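Local coordinates for protein toll (Drosophila melanogaster, PDB 4LXR) that binds the cleaved, active form of the cytokine Spätzle outside the cell and triggers the Toll pathway in embryonic dorsal-ventral patterning and antifungal immunity, at residues Leu67-Val72 / Leu95-Pro100; His267-Arg272 / Glu293-Arg298; Thr436-Pro441 / Phe460-Trp465; Leu643-Leu648 / Ser669-Gly674. One frame throughout, in Å; residues are numbered along the deposited sequence.

Interaction 1 (Leu67-Val72 / Leu95-Pro100); sequences LRIGEV and LGIVSP
With CG1 anti to the carbonyl carbon in both Ile69 (chi1 -64°) and Ile97, the two side chains run side by side in the same direction, and Ile69 CD1 comes to rest 3.9 Å from Ile97 CG1. Val72 meets the other branch of the same isoleucine: its CG1, between the backbone N and the carbonyl carbon at chi1 78°, approaches Ile97 CG2 to 3.7 Å. Leu67 and Leu95 lie alongside one another in the same way, Leu67 CD1 being 3.9 Å from Leu95 CD2.

Four main-chain bonds tie the backbones, the bridges Gly70-Ile97 and Glu71-Val98 forming a short parallel ladder. Ile69 N donates to Leu95 O at 3.1 Å in an almost straight bond (176° at the hydrogen) lying in the carbonyl plane. Gly70 N reaches Gly96 O and Val98 N reaches Gly70 O, each at 2.9 Å but from above the carbonyl plane; the bond from Val72 N to Val98 O is weak. Gly96 ends helix 88-94 in a Schellman motif with positive phi, and a CB on it would clash with Arg68 CA, consistent with a glycine where the two segments come so close (Arg68 CA to Gly96 CA 4.3 Å).

This short two-stranded parallel sheet belongs to the N-terminal part of the ectodomain. Val48 of strand 47-52 touches Ile69, Val72 and Ile97. The chemistry is therefore divided: main-chain bonds set the spacing, and aliphatic branches of both segments bury a shared apolar face against the neighbouring strands.

Interaction 2 (His267-Arg272 / Glu293-Arg298); sequences HLNEVR and ELQILR. With NAG (2-acetamido-2-deoxy-beta-D-glucopyranose), chain D.
His267 and Glu293 run side by side, with the carboxylate at the edge of the imidazole and the two planes 38° apart. His267 ND1 donates to Glu293 OE1 at 2.9 Å, on the syn side but tilted out of the carboxylate plane, while OE1 lies nearly in the ring plane.

Asn269 and Gln295 instead cross, their amide planes 56° apart. Asn269 ND2 gives one N-H to Gln295 OE1 (2.7 Å) and the other to Glu293 O (3.2 Å), so two acceptors of the following repeat hold this amide. Asn269 O accepts from both Gln295 N and Ile296 N.

Further along, strands 270-272 and 296-298 run parallel. The extended Glu270 chain crosses Ile296, and Glu270 OE1 takes a salt bridge from Arg272 NE at 2.8 Å. Arg298 NE is 4.2 Å from that same Glu270 OE1, bridged by a water. Bent at chi2 (-64°), Arg298 lays one guanidinium face on Ile296 CG2, hydrogen-bonds NAG O7 through NH2 (3.0 Å) and Ser321 OG through NH1.

Arg272 and Arg298 also pack on Phe60 and Ala58, respectively, of the Spätzle chain. One carboxylate near two arginines would probably balance part of their charge where leucine-rich repeats 6 and 7 meet glycan and ligand.

Interaction 3 (Thr436-Pro441 / Phe460-Trp465); sequences TQINSP and FVYNDW
Ser440 and Asp464 join two successive turns of the leucine-rich-repeat solenoid: a loop after helix 429-433 runs along the start of helix 463-467, in repeat 13.

One set of polar bonds centres on Asp464, which takes two from one serine. Ser440 N meets OD1 at 2.8 Å from above the carboxylate plane, and Ser440 OG donates to OD2 at 2.6 Å on its syn lone pair. A chi1 of 49°, with CG between the backbone N and the carbonyl carbon, turns the carboxylate toward that serine. Replacing Asp464 by an alanine removes both acceptors and is likely to leave the main-chain N of buried Ser440 without this mate and its hydroxyl, also bonded to Phe442 N, less firmly held.

A second polar group is built from amides. Asn463 ND2 donates to Asn439 OD1 at 3.1 Å, in a nearly straight bond (169°) between side chains that point the same way with their planes 42° apart. Asn463 OD1 receives a weak bond from Gln437 NE2, its stronger partner being Asn467 ND2, one helical turn on. The main chain adds Asn463 N to Ile438 O at 3.2 Å.

Apolar contact lies beside these bonds. Ile438 CG2 sits 3.9 Å from Tyr462 CE2, and Ile438 CD1 approaches Phe460, whose CD2 in turn stands over the centre of the tyrosine ring. Ile432 of helix 429-433 touches both Ile438 and Phe460. At the other end, Trp465 NE1 makes a weak 3.1 Å bond to Ser440 OG.

Interaction 4 (Leu643-Leu648 / Ser669-Gly674); sequences LMELHL and SLHLAG
Leu646 carries the straightest bonds across this pair of parallel strands: its N donates to Ser669 O at 2.8 Å with 177° at the hydrogen, and its O accepts from His671 N at 3.1 Å. Ser669 N to Met644 O and Leu648 N to His671 O extend the ladder in both directions.

Among side chains, His647 is held at two ring nitrogens. NE2 donates in the plane of the imidazole to Glu645 OE2 at 3.0 Å, on the anti side of that carboxylate, and ND1 is hydrogen-bonded to Glu649 OE1, the stronger partner. These bonds fix the rotation of a ring that lies flat on His671 as an offset stack, centroids 3.9 Å apart and planes at 7°. In His647, CG stands anti to the carbonyl carbon (chi1 -76°), which places CE1 over the centre of the His671 ring, while Leu646 O lies at that ring's edge. A leucine in place of His647 would lose the stack and both ring nitrogens, and would probably leave Glu645 OE2 and Glu649 OE1 without this mate and one face of His671 without its flat partner.

On the other face of the strands, Leu646 CD2 touches Leu670 CD2 at 3.6 Å. Just beyond them, Leu648 CD1 lies 3.9 Å from Leu672 CD2; within each pair the chains point the same way.

These strands of repeats 16 and 17 lie inside a mixed sheet. Strand 618-622 flanks 643-647, with Asn622 against His647, and strand 691-693 borders 669-671, where His691 meets the His671 ring and Leu692 packs on Leu670.

The four contacts follow one another along the curved ectodomain without touching. Interaction 1, near the N-terminus, and interaction 4, toward the C-terminus, have centres about 100 Å apart on opposite sides of the chain's centre. Interaction 2 is intermediate, its centre about 43 Å from that of interaction 1 and about 44 Å from that of interaction 3; interactions 3 and 4 are separated by about 50 Å between centres. Of the four, interaction 2 alone is touched by Spätzle, and it also meets an N-linked glycan through Ile296 and Arg298. Interactions 2 and 4 both couple parallel strands of consecutive repeats, whereas interaction 3 joins a loop to a short helix, and interaction 1 is a separate two-stranded sheet.

Interaction 1 (Leu67-Val72 / Leu95-Pro100)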
# COMPACT_ATOMS: atom_id res chain seq x y z
N LEU A 67 -42.64 -22.54 16.46
CA LEU A 67 -41.73 -21.41 16.31
C LEU A 67 -42.47 -20.10 16.05
O LEU A 67 -42.09 -19.04 16.58
CB LEU A 67 -40.73 -21.66 15.19
CG LEU A 67 -39.28 -21.93 15.58
CD1 LEU A 67 -38.36 -21.60 14.42
CD2 LEU A 67 -38.91 -21.12 16.80
N ARG A 68 -43.51 -20.17 15.22
CA ARG A 68 -44.26 -19.00 14.77
C ARG A 68 -43.37 -17.88 14.24
O ARG A 68 -43.40 -16.76 14.73
CB ARG A 68 -45.19 -18.47 15.87
CG ARG A 68 -46.26 -19.47 16.31
CD ARG A 68 -47.31 -18.82 17.22
NE ARG A 68 -48.47 -18.32 16.46
CZ ARG A 68 -48.77 -17.04 16.29
NH1 ARG A 68 -49.84 -16.69 15.58
NH2 ARG A 68 -48.01 -16.09 16.83
N ILE A 69 -42.56 -18.19 13.23
CA ILE A 69 -41.65 -17.18 12.70
C ILE A 69 -42.39 -15.95 12.14
O ILE A 69 -41.98 -14.82 12.38
CB ILE A 69 -40.66 -17.79 11.66
CG1 ILE A 69 -39.75 -18.81 12.35
CG2 ILE A 69 -39.85 -16.70 10.97
CD1 ILE A 69 -38.71 -19.42 11.45
N GLY A 70 -43.48 -16.17 11.41
CA GLY A 70 -44.25 -15.06 10.88
C GLY A 70 -43.84 -14.67 9.47
O GLY A 70 -43.19 -15.45 8.77
N GLU A 71 -44.22 -13.47 9.04
CA GLU A 71 -43.83 -13.03 7.70
C GLU A 71 -42.32 -12.86 7.56
O GLU A 71 -41.66 -12.25 8.40
CB GLU A 71 -44.56 -11.74 7.30
CG GLU A 71 -44.30 -11.37 5.83
CD GLU A 71 -45.23 -10.30 5.30
OE1 GLU A 71 -46.16 -9.90 6.04
OE2 GLU A 71 -45.03 -9.85 4.15
N VAL A 72 -41.77 -13.40 6.49
CA VAL A 72 -40.34 -13.29 6.28
C VAL A 72 -40.04 -13.26 4.77
O VAL A 72 -40.71 -13.94 3.99
CB VAL A 72 -39.59 -14.42 7.04
CG1 VAL A 72 -39.69 -15.76 6.29
CG2 VAL A 72 -38.18 -14.02 7.30
N LEU A 95 -42.92 -24.41 10.81
CA LEU A 95 -42.15 -23.36 11.46
C LEU A 95 -42.95 -22.06 11.54
O LEU A 95 -42.48 -21.07 12.11
CB LEU A 95 -40.85 -23.15 10.70
CG LEU A 95 -39.92 -24.36 10.77
CD1 LEU A 95 -38.68 -24.16 9.88
CD2 LEU A 95 -39.55 -24.60 12.23
N GLY A 96 -44.16 -22.08 10.99
CA GLY A 96 -45.01 -20.90 11.00
C GLY A 96 -44.49 -19.78 10.11
O GLY A 96 -44.73 -18.59 10.39
N ILE A 97 -43.79 -20.14 9.04
CA ILE A 97 -43.24 -19.15 8.11
C ILE A 97 -44.35 -18.68 7.18
O ILE A 97 -45.08 -19.49 6.62
CB ILE A 97 -42.07 -19.72 7.30
CG1 ILE A 97 -40.84 -19.87 8.21
CG2 ILE A 97 -41.74 -18.82 6.12
CD1 ILE A 97 -39.73 -20.69 7.61
N VAL A 98 -44.51 -17.36 7.03
CA VAL A 98 -45.62 -16.85 6.23
C VAL A 98 -45.16 -16.11 4.98
O VAL A 98 -44.26 -15.26 5.04
CB VAL A 98 -46.58 -15.97 7.07
CG1 VAL A 98 -47.57 -15.23 6.18
CG2 VAL A 98 -47.32 -16.82 8.11
N SER A 99 -45.77 -16.46 3.85
CA SER A 99 -45.60 -15.76 2.58
C SER A 99 -44.18 -15.30 2.26
O SER A 99 -43.91 -14.10 2.16
CB SER A 99 -46.56 -14.56 2.51
OG SER A 99 -46.23 -13.61 3.50
N PRO A 100 -43.26 -16.26 2.12
CA PRO A 100 -41.91 -15.84 1.73
C PRO A 100 -41.92 -15.37 0.27
O PRO A 100 -42.79 -15.78 -0.48
CB PRO A 100 -41.11 -17.13 1.85
CG PRO A 100 -42.11 -18.19 1.53
CD PRO A 100 -43.37 -17.72 2.20

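Interaction 2 (His267-Arg272 / Glu293-Arg298)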
# COMPACT_ATOMS: atom_id res chain seq x y z
N HIS A 267 -28.42 -0.86 -29.36
CA HIS A 267 -28.72 -0.32 -28.05
C HIS A 267 -27.65 -0.75 -27.06
O HIS A 267 -27.81 -0.56 -25.86
CB HIS A 267 -30.11 -0.76 -27.59
CG HIS A 267 -31.21 -0.08 -28.34
ND1 HIS A 267 -31.45 1.28 -28.22
CD2 HIS A 267 -32.10 -0.54 -29.25
CE1 HIS A 267 -32.45 1.61 -29.01
NE2 HIS A 267 -32.86 0.53 -29.65
N LEU A 268 -26.57 -1.33 -27.59
CA LEU A 268 -25.47 -1.79 -26.74
C LEU A 268 -24.97 -0.66 -25.86
O LEU A 268 -24.75 0.46 -26.33
CB LEU A 268 -24.30 -2.33 -27.57
CG LEU A 268 -24.36 -3.75 -28.14
CD1 LEU A 268 -23.11 -4.04 -28.96
CD2 LEU A 268 -24.52 -4.75 -27.01
N ASN A 269 -24.81 -0.96 -24.58
CA ASN A 269 -24.29 -0.02 -23.62
C ASN A 269 -22.93 -0.47 -23.06
O ASN A 269 -22.09 0.35 -22.70
CB ASN A 269 -25.32 0.20 -22.49
CG ASN A 269 -24.79 1.08 -21.38
OD1 ASN A 269 -24.42 0.59 -20.31
ND2 ASN A 269 -24.72 2.39 -21.64
N GLU A 270 -22.72 -1.78 -22.99
CA GLU A 270 -21.48 -2.33 -22.43
C GLU A 270 -21.18 -3.67 -23.08
O GLU A 270 -22.07 -4.52 -23.19
CB GLU A 270 -21.58 -2.49 -20.89
CG GLU A 270 -20.45 -3.34 -20.27
CD GLU A 270 -20.19 -3.05 -18.78
OE1 GLU A 270 -19.18 -3.56 -18.23
OE2 GLU A 270 -20.98 -2.33 -18.14
N VAL A 271 -19.94 -3.84 -23.54
CA VAL A 271 -19.46 -5.14 -24.01
C VAL A 271 -18.18 -5.52 -23.26
O VAL A 271 -17.29 -4.68 -23.08
CB VAL A 271 -19.21 -5.16 -25.55
CG1 VAL A 271 -18.67 -6.52 -25.97
CG2 VAL A 271 -20.51 -4.83 -26.32
N ARG A 272 -18.13 -6.77 -22.80
CA ARG A 272 -16.96 -7.34 -22.13
C ARG A 272 -16.40 -8.51 -22.93
O ARG A 272 -17.10 -9.50 -23.18
CB ARG A 272 -17.32 -7.83 -20.73
CG ARG A 272 -17.62 -6.74 -19.73
CD ARG A 272 -18.31 -7.33 -18.50
NE ARG A 272 -18.77 -6.29 -17.59
CZ ARG A 272 -19.13 -6.52 -16.33
NH1 ARG A 272 -19.08 -7.76 -15.85
NH2 ARG A 272 -19.55 -5.51 -15.57
N GLU A 293 -25.39 4.38 -28.09
CA GLU A 293 -25.56 4.29 -26.64
C GLU A 293 -24.42 3.55 -25.93
O GLU A 293 -24.50 3.27 -24.73
CB GLU A 293 -26.92 3.64 -26.31
CG GLU A 293 -28.14 4.51 -26.66
CD GLU A 293 -29.45 3.70 -26.75
OE1 GLU A 293 -29.44 2.49 -26.46
OE2 GLU A 293 -30.49 4.28 -27.11
N LEU A 294 -23.37 3.20 -26.67
CA LEU A 294 -22.27 2.43 -26.10
C LEU A 294 -21.41 3.28 -25.15
O LEU A 294 -20.93 4.34 -25.55
CB LEU A 294 -21.41 1.86 -27.21
CG LEU A 294 -20.21 1.00 -26.83
CD1 LEU A 294 -20.62 -0.23 -25.98
CD2 LEU A 294 -19.52 0.57 -28.11
N GLN A 295 -21.24 2.83 -23.91
CA GLN A 295 -20.48 3.58 -22.91
C GLN A 295 -19.24 2.87 -22.38
O GLN A 295 -18.26 3.51 -22.04
CB GLN A 295 -21.35 3.98 -21.73
CG GLN A 295 -22.47 4.94 -22.05
CD GLN A 295 -23.29 5.29 -20.82
OE1 GLN A 295 -23.82 4.41 -20.16
NE2 GLN A 295 -23.37 6.58 -20.51
N ILE A 296 -19.30 1.54 -22.27
CA ILE A 296 -18.25 0.81 -21.56
C ILE A 296 -17.68 -0.36 -22.37
O ILE A 296 -18.44 -1.19 -22.92
CB ILE A 296 -18.78 0.23 -20.24
CG1 ILE A 296 -19.21 1.37 -19.31
CG2 ILE A 296 -17.71 -0.66 -19.57
CD1 ILE A 296 -20.06 0.92 -18.16
N LEU A 297 -16.36 -0.42 -22.46
CA LEU A 297 -15.70 -1.55 -23.10
C LEU A 297 -14.61 -2.12 -22.21
O LEU A 297 -13.82 -1.37 -21.64
CB LEU A 297 -15.14 -1.15 -24.45
CG LEU A 297 -16.25 -0.79 -25.45
CD1 LEU A 297 -15.71 -0.03 -26.60
CD2 LEU A 297 -16.95 -2.05 -25.96
N ARG A 298 -14.59 -3.45 -22.09
CA ARG A 298 -13.53 -4.17 -21.38
C ARG A 298 -13.00 -5.21 -22.33
O ARG A 298 -13.71 -6.15 -22.69
CB ARG A 298 -14.06 -4.88 -20.13
CG ARG A 298 -15.00 -4.08 -19.26
CD ARG A 298 -14.34 -2.85 -18.65
NE ARG A 298 -15.22 -2.25 -17.66
CZ ARG A 298 -15.00 -1.08 -17.06
NH1 ARG A 298 -13.90 -0.38 -17.34
NH2 ARG A 298 -15.86 -0.63 -16.17
C1 NAG D . -15.64 5.39 -15.84
C2 NAG D . -16.09 4.71 -14.53
C3 NAG D . -16.40 5.77 -13.47
C4 NAG D . -15.25 6.75 -13.32
C5 NAG D . -14.85 7.32 -14.68
C6 NAG D . -13.63 8.23 -14.62
C7 NAG D . -17.17 2.52 -14.73
C8 NAG D . -18.47 1.79 -14.94
N2 NAG D . -17.25 3.85 -14.74
O3 NAG D . -16.67 5.12 -12.24
O4 NAG D . -15.67 7.82 -12.48
O5 NAG D . -14.52 6.25 -15.57
O6 NAG D . -12.52 7.61 -13.99
O7 NAG D . -16.11 1.93 -14.58
O HOH W 1 -28.64 1.27 -24.37
O HOH W 2 -25.17 1.57 -28.72
O HOH W 3 -17.54 -2.84 -16.31

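Interaction 3 (Thr436-Pro441 / Phe460-Trp465)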
# COMPACT_ATOMS: atom_id res chain seq x y z
N THR A 436 20.93 28.02 -9.14
CA THR A 436 20.10 28.63 -10.17
C THR A 436 18.63 28.24 -9.99
O THR A 436 18.31 27.10 -9.64
CB THR A 436 20.63 28.29 -11.60
OG1 THR A 436 21.89 28.95 -11.81
CG2 THR A 436 19.65 28.73 -12.68
N GLN A 437 17.74 29.21 -10.19
CA GLN A 437 16.31 29.00 -10.08
C GLN A 437 15.83 28.29 -11.34
O GLN A 437 15.75 28.89 -12.42
CB GLN A 437 15.60 30.34 -9.89
CG GLN A 437 14.20 30.25 -9.30
CD GLN A 437 13.70 31.60 -8.79
OE1 GLN A 437 14.42 32.60 -8.85
NE2 GLN A 437 12.47 31.63 -8.30
N ILE A 438 15.54 27.00 -11.22
CA ILE A 438 15.24 26.17 -12.38
C ILE A 438 13.90 25.51 -12.19
O ILE A 438 13.71 24.75 -11.24
CB ILE A 438 16.31 25.07 -12.56
CG1 ILE A 438 17.72 25.67 -12.47
CG2 ILE A 438 16.12 24.35 -13.89
CD1 ILE A 438 18.76 24.72 -11.89
N ASN A 439 12.95 25.79 -13.07
CA ASN A 439 11.66 25.11 -13.00
C ASN A 439 11.68 23.77 -13.72
O ASN A 439 12.21 23.67 -14.83
CB ASN A 439 10.53 25.98 -13.57
CG ASN A 439 10.16 27.13 -12.65
OD1 ASN A 439 10.19 27.01 -11.42
ND2 ASN A 439 9.81 28.26 -13.25
N SER A 440 11.12 22.75 -13.08
CA SER A 440 10.85 21.46 -13.72
C SER A 440 9.75 21.61 -14.78
O SER A 440 9.03 22.61 -14.79
CB SER A 440 10.42 20.45 -12.66
OG SER A 440 9.01 20.51 -12.43
N PRO A 441 9.61 20.62 -15.68
CA PRO A 441 8.51 20.62 -16.66
C PRO A 441 7.12 20.62 -16.01
O PRO A 441 6.12 20.89 -16.68
CB PRO A 441 8.73 19.31 -17.43
CG PRO A 441 10.18 19.03 -17.31
CD PRO A 441 10.58 19.53 -15.93
N PHE A 460 18.04 16.74 -7.84
CA PHE A 460 17.84 18.10 -7.36
C PHE A 460 16.39 18.37 -7.01
O PHE A 460 15.48 17.94 -7.73
CB PHE A 460 18.31 19.06 -8.46
CG PHE A 460 18.05 20.50 -8.17
CD1 PHE A 460 18.75 21.17 -7.17
CD2 PHE A 460 17.17 21.22 -8.96
CE1 PHE A 460 18.53 22.52 -6.93
CE2 PHE A 460 16.95 22.57 -8.73
CZ PHE A 460 17.63 23.22 -7.71
N VAL A 461 16.17 19.08 -5.91
CA VAL A 461 14.83 19.56 -5.55
C VAL A 461 14.53 20.86 -6.30
O VAL A 461 15.01 21.92 -5.92
CB VAL A 461 14.72 19.81 -4.04
CG1 VAL A 461 13.34 20.31 -3.70
CG2 VAL A 461 15.04 18.54 -3.26
N TYR A 462 13.73 20.77 -7.36
CA TYR A 462 13.46 21.92 -8.24
C TYR A 462 12.68 23.06 -7.59
O TYR A 462 11.98 22.87 -6.60
CB TYR A 462 12.76 21.45 -9.53
CG TYR A 462 13.72 20.81 -10.50
CD1 TYR A 462 14.22 19.53 -10.25
CD2 TYR A 462 14.14 21.48 -11.64
CE1 TYR A 462 15.13 18.94 -11.13
CE2 TYR A 462 15.04 20.89 -12.53
CZ TYR A 462 15.53 19.63 -12.26
OH TYR A 462 16.42 19.05 -13.14
N ASN A 463 12.78 24.24 -8.19
CA ASN A 463 12.18 25.46 -7.64
C ASN A 463 10.66 25.44 -7.56
O ASN A 463 10.08 25.83 -6.54
CB ASN A 463 12.63 26.69 -8.44
CG ASN A 463 11.92 27.96 -8.01
OD1 ASN A 463 12.29 28.59 -7.02
ND2 ASN A 463 10.88 28.35 -8.75
N ASP A 464 10.01 24.99 -8.63
CA ASP A 464 8.55 24.99 -8.66
C ASP A 464 7.95 24.07 -7.60
O ASP A 464 6.86 24.34 -7.10
CB ASP A 464 8.02 24.63 -10.05
CG ASP A 464 8.67 23.40 -10.63
OD1 ASP A 464 9.92 23.32 -10.62
OD2 ASP A 464 7.92 22.50 -11.09
N TRP A 465 8.66 23.00 -7.25
CA TRP A 465 8.14 22.05 -6.26
C TRP A 465 8.05 22.72 -4.90
O TRP A 465 7.19 22.37 -4.08
CB TRP A 465 9.00 20.78 -6.17
CG TRP A 465 9.17 20.03 -7.48
CD1 TRP A 465 8.44 20.19 -8.62
CD2 TRP A 465 10.15 19.02 -7.76
NE1 TRP A 465 8.91 19.35 -9.60
CE2 TRP A 465 9.96 18.62 -9.10
CE3 TRP A 465 11.18 18.43 -7.02
CZ2 TRP A 465 10.75 17.64 -9.71
CZ3 TRP A 465 11.97 17.46 -7.63
CH2 TRP A 465 11.75 17.08 -8.96

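Interaction 4 (Leu643-Leu648 / Ser669-Gly674)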
# COMPACT_ATOMS: atom_id res chain seq x y z
N LEU A 643 40.27 26.59 19.57
CA LEU A 643 41.06 25.69 20.39
C LEU A 643 42.06 24.89 19.55
O LEU A 643 41.77 24.52 18.42
CB LEU A 643 40.14 24.71 21.10
CG LEU A 643 38.97 25.27 21.91
CD1 LEU A 643 38.09 24.11 22.37
CD2 LEU A 643 39.45 26.10 23.11
N MET A 644 43.22 24.61 20.13
CA MET A 644 44.25 23.81 19.46
C MET A 644 44.91 22.90 20.50
O MET A 644 45.61 23.39 21.40
CB MET A 644 45.27 24.73 18.81
CG MET A 644 46.41 24.03 18.09
SD MET A 644 47.41 25.24 17.19
CE MET A 644 48.54 24.19 16.28
N GLU A 645 44.66 21.60 20.40
CA GLU A 645 45.17 20.66 21.39
C GLU A 645 46.39 19.94 20.85
O GLU A 645 46.34 19.30 19.80
CB GLU A 645 44.11 19.63 21.79
CG GLU A 645 42.79 20.21 22.23
CD GLU A 645 41.82 19.14 22.69
OE1 GLU A 645 40.71 19.50 23.14
OE2 GLU A 645 42.16 17.94 22.60
N LEU A 646 47.51 20.04 21.55
CA LEU A 646 48.72 19.40 21.08
C LEU A 646 49.00 18.19 21.94
O LEU A 646 49.45 18.32 23.07
CB LEU A 646 49.88 20.38 21.09
CG LEU A 646 51.27 19.90 20.69
CD1 LEU A 646 51.28 19.27 19.27
CD2 LEU A 646 52.19 21.08 20.77
N HIS A 647 48.69 17.02 21.41
CA HIS A 647 48.84 15.77 22.13
C HIS A 647 50.18 15.10 21.83
O HIS A 647 50.42 14.60 20.73
CB HIS A 647 47.66 14.84 21.83
CG HIS A 647 46.39 15.23 22.54
ND1 HIS A 647 46.08 14.78 23.80
CD2 HIS A 647 45.38 16.05 22.17
CE1 HIS A 647 44.92 15.30 24.17
NE2 HIS A 647 44.47 16.06 23.19
N LEU A 648 51.06 15.12 22.83
CA LEU A 648 52.41 14.61 22.70
C LEU A 648 52.72 13.61 23.81
O LEU A 648 53.88 13.38 24.14
CB LEU A 648 53.41 15.76 22.68
CG LEU A 648 53.33 16.71 21.48
CD1 LEU A 648 54.23 17.93 21.64
CD2 LEU A 648 53.67 15.98 20.19
N SER A 669 46.09 24.01 24.43
CA SER A 669 46.14 22.87 25.33
C SER A 669 47.40 22.07 25.05
O SER A 669 47.57 21.56 23.93
CB SER A 669 44.91 21.98 25.10
OG SER A 669 44.41 21.48 26.31
N LEU A 670 48.28 21.98 26.04
CA LEU A 670 49.49 21.18 25.93
C LEU A 670 49.34 19.93 26.78
O LEU A 670 49.22 20.00 28.00
CB LEU A 670 50.71 21.96 26.41
CG LEU A 670 51.34 22.95 25.43
CD1 LEU A 670 52.42 23.80 26.11
CD2 LEU A 670 51.90 22.19 24.23
N HIS A 671 49.35 18.78 26.12
CA HIS A 671 49.21 17.49 26.79
C HIS A 671 50.54 16.77 26.65
O HIS A 671 50.81 16.11 25.64
CB HIS A 671 48.08 16.68 26.16
CG HIS A 671 46.78 17.43 26.08
ND1 HIS A 671 45.81 17.34 27.06
CD2 HIS A 671 46.31 18.32 25.17
CE1 HIS A 671 44.79 18.12 26.74
NE2 HIS A 671 45.07 18.72 25.60
N LEU A 672 51.37 16.91 27.68
CA LEU A 672 52.75 16.47 27.61
C LEU A 672 53.09 15.38 28.62
O LEU A 672 54.26 15.16 28.91
CB LEU A 672 53.67 17.68 27.83
CG LEU A 672 53.34 18.90 26.96
CD1 LEU A 672 54.13 20.12 27.40
CD2 LEU A 672 53.60 18.57 25.48
N ALA A 673 52.08 14.71 29.17
CA ALA A 673 52.36 13.68 30.16
C ALA A 673 53.28 12.60 29.59
O ALA A 673 53.06 12.12 28.48
CB ALA A 673 51.06 13.05 30.67
N GLY A 674 54.31 12.25 30.35
CA GLY A 674 55.16 11.13 29.99
C GLY A 674 56.30 11.47 29.06
O GLY A 674 56.64 10.70 28.18